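Local coordinates for protein prephenate dehydrogenase (Corynebacterium glutamicum ATCC 13032, PDB 3KTD) that probably catalyses the NAD(P)+-dependent oxidative decarboxylation of prephenate in tyrosine biosynthesis, at residues Leu62-Val76 / Ala87-Val101. Numbering follows the deposited sequence.
Sequences LQRAAAEDALIVLAV and AVHTHAPNNGFTDVV
The carboxamide of Asn95 meets Ala65 and Ala70, at the C-terminal end of helix 58-67 and in the turn that follows it, and illustrates how one amide can satisfy backbone carbonyls where a helix gives way to a strand. Its ND2 donates to Ala70 O at 3.3 Å, nearly straight (169°), in the carbonyl plane and on a lone pair. The same nitrogen makes a weak, bent bond to Ala65 O, which also accepts from Ala70 N. With CG beside the backbone N (chi1 -65°), the amide lies along Ala66, OD1 resting against that residue. A water completes the junction: it accepts from Gly96 N and lies in donating reach of Ala70 O and Asp69 OD1, while Asp69 OD2 is paired with Arg9.

Beyond this junction the main chains take over as parallel neighbours. Ile72 N bonds Gly96 O, Ile72 O receives Thr98 N at 2.8 Å, and Leu74 N donates to Thr98 O at 2.7 Å, the last at 174°. The other edge of strand 71-74 bonds strand 11-14, and Thr98 OG1 is taken up by Val121 O.

Apolar side chains pack between the two helices and the face of the sheet that carries Ile72 and Leu74. Val88 CG2 meets Leu62 CD2 at 4.0 Å, the two side chains crossing at about a right angle, and also touches Leu74 CD2; Ile72 CD1 rests on Ala92 CB and Asn95 CB. On the opposite sheet face, Val73 CG2 and Thr98 CG2 run side by side.

Strand 71-74, helix 78-91 and strand 97-99 thus form a beta-alpha-beta crossover within the Rossmann-type nucleotide-binding domain, consistent with NAD+ binding.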
loop_
_atom_site.group_PDB
_atom_site.type_symbol
_atom_site.label_atom_id
_atom_site.label_comp_id
_atom_site.label_asym_id
_atom_site.label_seq_id
_atom_site.Cartn_x
_atom_site.Cartn_y
_atom_site.Cartn_z
ATOM N N LEU A 62 5.687 -33.435 23.247
ATOM C CA LEU A 62 4.290 -33.868 23.258
ATOM C C LEU A 62 3.975 -34.786 24.439
ATOM O O LEU A 62 2.866 -34.745 24.974
ATOM C CB LEU A 62 3.930 -34.547 21.935
ATOM C CG LEU A 62 3.926 -33.626 20.708
ATOM C CD1 LEU A 62 3.856 -34.418 19.407
ATOM C CD2 LEU A 62 2.774 -32.635 20.779
ATOM N N GLN A 63 4.945 -35.608 24.845
ATOM C CA GLN A 63 4.783 -36.485 26.011
ATOM C C GLN A 63 4.519 -35.652 27.270
ATOM O O GLN A 63 3.619 -35.955 28.056
ATOM C CB GLN A 63 6.027 -37.355 26.204
ATOM C CG GLN A 63 5.898 -38.354 27.365
ATOM C CD GLN A 63 7.136 -39.229 27.550
ATOM O OE1 GLN A 63 8.275 -38.752 27.485
ATOM N NE2 GLN A 63 6.913 -40.520 27.799
ATOM N N ARG A 64 5.320 -34.601 27.432
ATOM C CA ARG A 64 5.219 -33.660 28.545
ATOM C C ARG A 64 3.955 -32.831 28.420
ATOM O O ARG A 64 3.278 -32.566 29.409
ATOM C CB ARG A 64 6.445 -32.735 28.551
ATOM C CG ARG A 64 6.409 -31.594 29.566
ATOM C CD ARG A 64 7.660 -30.735 29.454
ATOM N NE ARG A 64 7.513 -29.424 30.090
ATOM C CZ ARG A 64 8.429 -28.454 30.043
ATOM N NH1 ARG A 64 9.576 -28.624 29.386
ATOM N NH2 ARG A 64 8.199 -27.299 30.652
ATOM N N ALA A 65 3.650 -32.407 27.198
ATOM C CA ALA A 65 2.453 -31.623 26.955
ATOM C C ALA A 65 1.252 -32.428 27.413
ATOM O O ALA A 65 0.355 -31.892 28.065
ATOM C CB ALA A 65 2.334 -31.265 25.486
ATOM N N ALA A 66 1.254 -33.720 27.087
ATOM C CA ALA A 66 0.177 -34.623 27.494
ATOM C C ALA A 66 0.170 -34.801 29.002
ATOM O O ALA A 66 -0.891 -34.833 29.616
ATOM C CB ALA A 66 0.300 -35.969 26.799
ATOM N N ALA A 67 1.351 -34.897 29.603
ATOM C CA ALA A 67 1.457 -35.057 31.059
ATOM C C ALA A 67 0.913 -33.859 31.832
ATOM O O ALA A 67 0.354 -34.040 32.907
ATOM C CB ALA A 67 2.903 -35.318 31.460
ATOM N N GLU A 68 1.066 -32.650 31.282
ATOM C CA GLU A 68 0.648 -31.402 31.960
ATOM C C GLU A 68 -0.677 -30.800 31.455
ATOM O O GLU A 68 -1.058 -29.705 31.875
ATOM C CB GLU A 68 1.752 -30.345 31.825
ATOM C CG GLU A 68 3.127 -30.755 32.370
ATOM C CD GLU A 68 4.209 -29.679 32.183
ATOM O OE1 GLU A 68 3.911 -28.577 31.661
ATOM O OE2 GLU A 68 5.370 -29.942 32.565
ATOM N N ASP A 69 -1.384 -31.522 30.585
ATOM C CA ASP A 69 -2.597 -31.010 29.920
ATOM C C ASP A 69 -2.375 -29.598 29.343
ATOM O O ASP A 69 -3.195 -28.697 29.540
ATOM C CB ASP A 69 -3.813 -31.018 30.861
ATOM C CG ASP A 69 -5.134 -30.713 30.123
ATOM O OD1 ASP A 69 -5.371 -31.278 29.022
ATOM O OD2 ASP A 69 -5.938 -29.905 30.646
ATOM N N ALA A 70 -1.270 -29.414 28.629
ATOM C CA ALA A 70 -0.930 -28.100 28.095
ATOM C C ALA A 70 -1.790 -27.744 26.902
ATOM O O ALA A 70 -2.224 -28.620 26.147
ATOM C CB ALA A 70 0.538 -28.046 27.687
ATOM N N LEU A 71 -2.033 -26.449 26.739
ATOM C CA LEU A 71 -2.677 -25.956 25.535
ATOM C C LEU A 71 -1.578 -25.953 24.486
ATOM O O LEU A 71 -0.540 -25.341 24.697
ATOM C CB LEU A 71 -3.224 -24.555 25.755
ATOM C CG LEU A 71 -3.801 -23.858 24.525
ATOM C CD1 LEU A 71 -5.002 -24.587 23.975
ATOM C CD2 LEU A 71 -4.149 -22.419 24.894
ATOM N N ILE A 72 -1.789 -26.663 23.381
ATOM C CA ILE A 72 -0.772 -26.787 22.338
ATOM C C ILE A 72 -1.026 -25.791 21.206
ATOM O O ILE A 72 -2.095 -25.802 20.597
ATOM C CB ILE A 72 -0.752 -28.206 21.738
ATOM C CG1 ILE A 72 -0.492 -29.251 22.823
ATOM C CG2 ILE A 72 0.304 -28.314 20.652
ATOM C CD1 ILE A 72 -0.380 -30.675 22.296
ATOM N N VAL A 73 -0.052 -24.934 20.918
ATOM C CA VAL A 73 -0.189 -23.977 19.826
ATOM C C VAL A 73 0.587 -24.490 18.618
ATOM O O VAL A 73 1.805 -24.665 18.686
ATOM C CB VAL A 73 0.348 -22.585 20.218
ATOM C CG1 VAL A 73 0.314 -21.647 19.020
ATOM C CG2 VAL A 73 -0.446 -22.003 21.376
ATOM N N LEU A 74 -0.108 -24.755 17.518
ATOM C CA LEU A 74 0.576 -25.185 16.306
ATOM C C LEU A 74 0.942 -23.923 15.536
ATOM O O LEU A 74 0.146 -23.402 14.759
ATOM C CB LEU A 74 -0.287 -26.137 15.473
ATOM C CG LEU A 74 -0.905 -27.322 16.227
ATOM C CD1 LEU A 74 -1.480 -28.328 15.231
ATOM C CD2 LEU A 74 0.095 -27.998 17.138
ATOM N N ALA A 75 2.158 -23.438 15.795
ATOM C CA ALA A 75 2.697 -22.207 15.209
ATOM C C ALA A 75 3.571 -22.534 14.003
ATOM O O ALA A 75 4.767 -22.231 13.971
ATOM C CB ALA A 75 3.499 -21.441 16.262
ATOM N N VAL A 76 2.952 -23.153 13.007
ATOM C CA VAL A 76 3.641 -23.566 11.792
ATOM C C VAL A 76 2.864 -23.116 10.555
ATOM O O VAL A 76 1.714 -22.683 10.665
ATOM C CB VAL A 76 3.828 -25.088 11.788
ATOM C CG1 VAL A 76 4.719 -25.512 12.959
ATOM C CG2 VAL A 76 2.483 -25.787 11.845
ATOM N N ALA A 87 0.764 -35.753 14.533
ATOM C CA ALA A 87 1.707 -35.934 15.637
ATOM C C ALA A 87 1.021 -35.770 16.992
ATOM O O ALA A 87 1.318 -36.497 17.931
ATOM C CB ALA A 87 2.870 -34.955 15.511
ATOM N N VAL A 88 0.114 -34.801 17.075
ATOM C CA VAL A 88 -0.617 -34.493 18.304
ATOM C C VAL A 88 -1.672 -35.558 18.613
ATOM O O VAL A 88 -1.813 -35.991 19.762
ATOM C CB VAL A 88 -1.295 -33.099 18.203
ATOM C CG1 VAL A 88 -2.336 -32.911 19.311
ATOM C CG2 VAL A 88 -0.253 -32.005 18.235
ATOM N N HIS A 89 -2.407 -35.956 17.572
ATOM C CA HIS A 89 -3.439 -36.999 17.641
ATOM C C HIS A 89 -2.883 -38.306 18.196
ATOM O O HIS A 89 -3.555 -39.020 18.925
ATOM C CB HIS A 89 -3.959 -37.253 16.224
ATOM C CG HIS A 89 -5.254 -38.004 16.149
ATOM N ND1 HIS A 89 -6.378 -37.627 16.851
ATOM C CD2 HIS A 89 -5.627 -39.051 15.375
ATOM C CE1 HIS A 89 -7.377 -38.435 16.546
ATOM N NE2 HIS A 89 -6.948 -39.304 15.648
ATOM N N THR A 90 -1.639 -38.583 17.829
ATOM C CA THR A 90 -0.928 -39.796 18.185
ATOM C C THR A 90 -0.175 -39.731 19.509
ATOM O O THR A 90 0.056 -40.762 20.122
ATOM C CB THR A 90 0.081 -40.127 17.072
ATOM O OG1 THR A 90 -0.603 -40.795 15.998
ATOM C CG2 THR A 90 1.215 -40.985 17.592
ATOM N N HIS A 91 0.201 -38.536 19.956
ATOM C CA HIS A 91 1.005 -38.382 21.180
ATOM C C HIS A 91 0.367 -37.587 22.346
ATOM O O HIS A 91 0.832 -37.686 23.483
ATOM C CB HIS A 91 2.338 -37.732 20.814
ATOM C CG HIS A 91 3.187 -38.556 19.896
ATOM N ND1 HIS A 91 3.079 -38.492 18.522
ATOM C CD2 HIS A 91 4.178 -39.441 20.157
ATOM C CE1 HIS A 91 3.961 -39.312 17.978
ATOM N NE2 HIS A 91 4.640 -39.899 18.947
ATOM N N ALA A 92 -0.655 -36.781 22.058
ATOM C CA ALA A 92 -1.380 -36.013 23.076
ATOM C C ALA A 92 -2.838 -35.920 22.638
ATOM O O ALA A 92 -3.356 -34.831 22.375
ATOM C CB ALA A 92 -0.775 -34.631 23.228
ATOM N N PRO A 93 -3.512 -37.074 22.572
ATOM C CA PRO A 93 -4.843 -37.145 21.984
ATOM C C PRO A 93 -5.936 -36.463 22.798
ATOM O O PRO A 93 -7.003 -36.177 22.253
ATOM C CB PRO A 93 -5.118 -38.657 21.893
ATOM C CG PRO A 93 -3.941 -39.348 22.522
ATOM C CD PRO A 93 -3.167 -38.319 23.272
ATOM N N ASN A 94 -5.682 -36.213 24.080
ATOM C CA ASN A 94 -6.675 -35.568 24.935
ATOM C C ASN A 94 -6.392 -34.079 25.163
ATOM O O ASN A 94 -7.247 -33.365 25.670
ATOM C CB ASN A 94 -6.806 -36.317 26.280
ATOM C CG ASN A 94 -8.054 -35.899 27.068
ATOM O OD1 ASN A 94 -9.129 -35.694 26.495
ATOM N ND2 ASN A 94 -7.909 -35.762 28.381
ATOM N N ASN A 95 -5.211 -33.610 24.784
ATOM C CA ASN A 95 -4.875 -32.195 24.956
ATOM C C ASN A 95 -5.685 -31.270 24.061
ATOM O O ASN A 95 -6.033 -31.634 22.941
ATOM C CB ASN A 95 -3.396 -31.946 24.662
ATOM C CG ASN A 95 -2.502 -32.635 25.628
ATOM O OD1 ASN A 95 -2.513 -33.859 25.724
ATOM N ND2 ASN A 95 -1.727 -31.865 26.374
ATOM N N GLY A 96 -5.984 -30.079 24.565
ATOM C CA GLY A 96 -6.590 -29.028 23.748
ATOM C C GLY A 96 -5.509 -28.386 22.881
ATOM O O GLY A 96 -4.323 -28.454 23.225
ATOM N N PHE A 97 -5.898 -27.773 21.761
ATOM C CA PHE A 97 -4.913 -27.156 20.883
ATOM C C PHE A 97 -5.480 -26.126 19.907
ATOM O O PHE A 97 -6.641 -26.195 19.516
ATOM C CB PHE A 97 -4.161 -28.238 20.099
ATOM C CG PHE A 97 -5.023 -28.998 19.154
ATOM C CD1 PHE A 97 -5.750 -30.102 19.592
ATOM C CD2 PHE A 97 -5.121 -28.610 17.818
ATOM C CE1 PHE A 97 -6.561 -30.813 18.711
ATOM C CE2 PHE A 97 -5.927 -29.306 16.931
ATOM C CZ PHE A 97 -6.650 -30.414 17.376
ATOM N N THR A 98 -4.627 -25.190 19.495
ATOM C CA THR A 98 -5.007 -24.142 18.563
ATOM C C THR A 98 -3.931 -23.947 17.500
ATOM O O THR A 98 -2.806 -24.405 17.672
ATOM C CB THR A 98 -5.265 -22.824 19.303
ATOM O OG1 THR A 98 -5.745 -21.840 18.379
ATOM C CG2 THR A 98 -4.007 -22.326 19.995
ATOM N N ASP A 99 -4.290 -23.295 16.397
ATOM C CA ASP A 99 -3.351 -23.020 15.307
ATOM C C ASP A 99 -3.251 -21.513 15.080
ATOM O O ASP A 99 -3.942 -20.748 15.733
ATOM C CB ASP A 99 -3.797 -23.703 14.015
ATOM C CG ASP A 99 -4.918 -22.958 13.313
ATOM O OD1 ASP A 99 -6.019 -22.854 13.888
ATOM O OD2 ASP A 99 -4.697 -22.490 12.176
ATOM N N VAL A 100 -2.410 -21.091 14.142
ATOM C CA VAL A 100 -2.210 -19.660 13.875
ATOM C C VAL A 100 -2.323 -19.269 12.388
ATOM O O VAL A 100 -2.001 -18.146 12.006
ATOM C CB VAL A 100 -0.843 -19.240 14.378
ATOM C CG1 VAL A 100 -0.718 -19.562 15.867
ATOM C CG2 VAL A 100 0.234 -19.933 13.561
ATOM N N VAL A 101 -2.838 -20.179 11.568
ATOM C CA VAL A 101 -2.793 -20.020 10.119
ATOM C C VAL A 101 -3.793 -19.017 9.543
ATOM O O VAL A 101 -4.934 -18.921 9.970
ATOM C CB VAL A 101 -2.946 -21.397 9.441
ATOM C CG1 VAL A 101 -2.985 -21.275 7.931
ATOM C CG2 VAL A 101 -1.796 -22.315 9.877
HETATM O O HOH W 1 -5.027 -29.475 27.025
#